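Local coordinates for (2Z,6E)-hedycaryol synthase (Kitasatospora setae, PDB 4MC3), which converts farnesyl diphosphate into (2Z,6E)-hedycaryol by a magnesium-dependent 1,11-cyclisation that releases diphosphate, at residues E23-M28 / G51-G56. Numbering follows the deposited sequence.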
ATOM      1  N   GLU A  23     -17.042  13.458   4.650  1.00 31.39           N
ATOM      2  CA  GLU A  23     -17.923  13.159   3.516  1.00 31.32           C
ATOM      3  C   GLU A  23     -17.543  11.851   2.806  1.00 32.81           C
ATOM      4  O   GLU A  23     -18.409  11.017   2.477  1.00 29.18           O
ATOM      5  CB  GLU A  23     -17.858  14.298   2.508  1.00 34.09           C
ATOM      6  CG  GLU A  23     -18.878  14.273   1.382  1.00 47.38           C
ATOM      7  CD  GLU A  23     -19.080  15.660   0.751  1.00 58.58           C
ATOM      8  OE1 GLU A  23     -18.278  16.593   1.035  1.00 53.34           O
ATOM      9  OE2 GLU A  23     -20.050  15.821  -0.028  1.00 59.52           O
ATOM     10  N   ALA A  24     -16.248  11.646   2.575  1.00 26.02           N
ATOM     11  CA  ALA A  24     -15.831  10.384   1.922  1.00 25.60           C
ATOM     12  C   ALA A  24     -16.157   9.178   2.808  1.00 25.95           C
ATOM     13  O   ALA A  24     -16.520   8.137   2.296  1.00 26.50           O
ATOM     14  CB  ALA A  24     -14.365  10.404   1.633  1.00 22.73           C
ATOM     15  N   SER A  25     -15.984   9.308   4.125  1.00 28.91           N
ATOM     16  CA  SER A  25     -16.277   8.229   5.073  1.00 29.43           C
ATOM     17  C   SER A  25     -17.739   7.828   5.035  1.00 29.33           C
ATOM     18  O   SER A  25     -18.044   6.644   5.011  1.00 30.60           O
ATOM     19  CB  SER A  25     -15.906   8.609   6.504  1.00 32.71           C
ATOM     20  OG  SER A  25     -16.219   7.524   7.369  1.00 33.59           O
ATOM     21  N   ARG A  26     -18.641   8.805   4.949  1.00 27.69           N
ATOM     22  CA  ARG A  26     -20.081   8.468   4.799  1.00 34.49           C
ATOM     23  C   ARG A  26     -20.328   7.719   3.479  1.00 32.52           C
ATOM     24  O   ARG A  26     -21.120   6.775   3.453  1.00 38.95           O
ATOM     25  CB  ARG A  26     -20.954   9.731   4.875  1.00 40.88           C
ATOM     26  CG  ARG A  26     -21.283  10.183   6.288  1.00 55.00           C
ATOM     27  CD  ARG A  26     -22.386  11.244   6.284  1.00 62.29           C
ATOM     28  NE  ARG A  26     -22.039  12.416   5.473  1.00 58.98           N
ATOM     29  CZ  ARG A  26     -21.305  13.459   5.899  1.00 71.18           C
ATOM     30  NH1 ARG A  26     -20.815  13.492   7.141  1.00 79.54           N
ATOM     31  NH2 ARG A  26     -21.045  14.479   5.070  1.00 59.15           N
ATOM     32  N   ALA A  27     -19.650   8.117   2.386  1.00 28.98           N
ATOM     33  CA  ALA A  27     -19.829   7.418   1.114  1.00 29.81           C
ATOM     34  C   ALA A  27     -19.255   5.987   1.230  1.00 28.85           C
ATOM     35  O   ALA A  27     -19.803   5.048   0.690  1.00 27.41           O
ATOM     36  CB  ALA A  27     -19.178   8.159  -0.013  1.00 28.54           C
ATOM     37  N   MET A  28     -18.121   5.840   1.905  1.00 23.91           N
ATOM     38  CA  MET A  28     -17.538   4.510   2.122  1.00 23.54           C
ATOM     39  C   MET A  28     -18.500   3.576   2.835  1.00 26.00           C
ATOM     40  O   MET A  28     -18.763   2.453   2.393  1.00 26.92           O
ATOM     41  CB  MET A  28     -16.271   4.630   2.927  1.00 23.93           C
ATOM     42  CG  MET A  28     -15.553   3.321   3.181  1.00 24.11           C
ATOM     43  SD  MET A  28     -14.256   3.356   4.440  1.00 24.13           S
ATOM     44  CE  MET A  28     -15.253   3.626   5.945  1.00 28.66           C
ATOM     45  N   GLY A  51     -10.311   1.919  11.253  1.00 43.58           N
ATOM     46  CA  GLY A  51      -9.979   3.281  10.766  1.00 48.00           C
ATOM     47  C   GLY A  51      -9.647   3.353   9.273  1.00 43.87           C
ATOM     48  O   GLY A  51      -8.729   4.076   8.862  1.00 40.38           O
ATOM     49  N   ALA A  52     -10.414   2.638   8.459  1.00 42.53           N
ATOM     50  CA  ALA A  52     -10.184   2.626   7.000  1.00 36.21           C
ATOM     51  C   ALA A  52     -10.277   4.011   6.374  1.00 38.55           C
ATOM     52  O   ALA A  52      -9.581   4.332   5.404  1.00 31.21           O
ATOM     53  CB  ALA A  52     -11.178   1.687   6.315  1.00 39.54           C
ATOM     54  N   ASP A  53     -11.190   4.807   6.899  1.00 30.47           N
ATOM     55  CA  ASP A  53     -11.442   6.103   6.368  1.00 28.91           C
ATOM     56  C   ASP A  53     -10.229   6.993   6.702  1.00 30.01           C
ATOM     57  O   ASP A  53      -9.708   7.670   5.833  1.00 29.48           O
ATOM     58  CB  ASP A  53     -12.772   6.682   6.850  1.00 33.44           C
ATOM     59  CG  ASP A  53     -13.062   6.409   8.332  1.00 34.61           C
ATOM     60  OD1 ASP A  53     -12.211   5.908   9.077  1.00 37.96           O
ATOM     61  OD2 ASP A  53     -14.194   6.721   8.729  1.00 36.63           O
ATOM     62  N   LEU A  54      -9.787   6.987   7.963  1.00 32.66           N
ATOM     63  CA  LEU A  54      -8.654   7.794   8.367  1.00 34.25           C
ATOM     64  C   LEU A  54      -7.402   7.374   7.610  1.00 28.35           C
ATOM     65  O   LEU A  54      -6.609   8.211   7.169  1.00 26.87           O
ATOM     66  CB  LEU A  54      -8.449   7.731   9.904  1.00 35.77           C
ATOM     67  CG  LEU A  54      -7.344   8.622  10.470  1.00 40.59           C
ATOM     68  CD1 LEU A  54      -7.678  10.082  10.208  1.00 48.00           C
ATOM     69  CD2 LEU A  54      -7.191   8.363  11.972  1.00 40.61           C
ATOM     70  N   SER A  55      -7.239   6.055   7.438  1.00 29.97           N
ATOM     71  CA  SER A  55      -6.125   5.535   6.709  1.00 30.67           C
ATOM     72  C   SER A  55      -6.064   6.144   5.306  1.00 24.94           C
ATOM     73  O   SER A  55      -4.992   6.652   4.883  1.00 25.07           O
ATOM     74  CB  SER A  55      -6.250   4.014   6.595  1.00 33.06           C
ATOM     75  OG  SER A  55      -5.330   3.519   5.680  1.00 40.76           O
ATOM     76  N   GLY A  56      -7.186   6.142   4.603  1.00 24.66           N
ATOM     77  CA  GLY A  56      -7.249   6.725   3.262  1.00 22.95           C
ATOM     78  C   GLY A  56      -6.957   8.197   3.234  1.00 21.63           C
ATOM     79  O   GLY A  56      -6.360   8.725   2.265  1.00 20.18           O
TER
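The hydroxyl of S25 donates a short hydrogen bond to the carboxylate of D53, OG to OD2 2.6 Å, and meets that oxygen at its anti lone pair, the one turned away from OD1. S25 reaches it with OG anti to its own backbone N (chi1 180°), and its CB sits beside the same oxygen, 3.4 Å from D53 OD2. The other carboxylate oxygen turns back to its own helix: L54 N donates to D53 OD1 at 2.9 Å, a bent bond with an N-H...O angle of 136° that arrives on the anti side and well out of the carboxylate plane. One oxygen is thus held by each helix, which limits rotation of the carboxylate. With an alanine at D53 the S25 hydroxyl would probably lose this acceptor and the L54 amide its side-chain bond. Both helices belong to the all-helical class I terpene synthase fold, where helix 21-35 packs on helix 52-59; the axes of the two short segments come within 9.7 Å of each other, their N-to-C directions 133° apart, nearer antiparallel than parallel. S25 and D53 are the pair whose CA atoms lie nearest across the two segments, 5.4 Å apart. Beside the polar pair, M28 supplies the apolar half of the contact. Its extended chain bends at the last torsion, placing SD 4.0 Å from A52 CB and turning CE back against D53 CB, also at 4.0 Å; the M28 and D53 side chains cross at about a right angle. L21 extends the packing, touching both D53 and L54, while A24 and A27 rest on T69 of helix 65-84. The inner side of helix 52-59 faces the active-site pocket: S55 touches the bound nerolidol, and the side chain of A52 lies about 7 Å from this ligand.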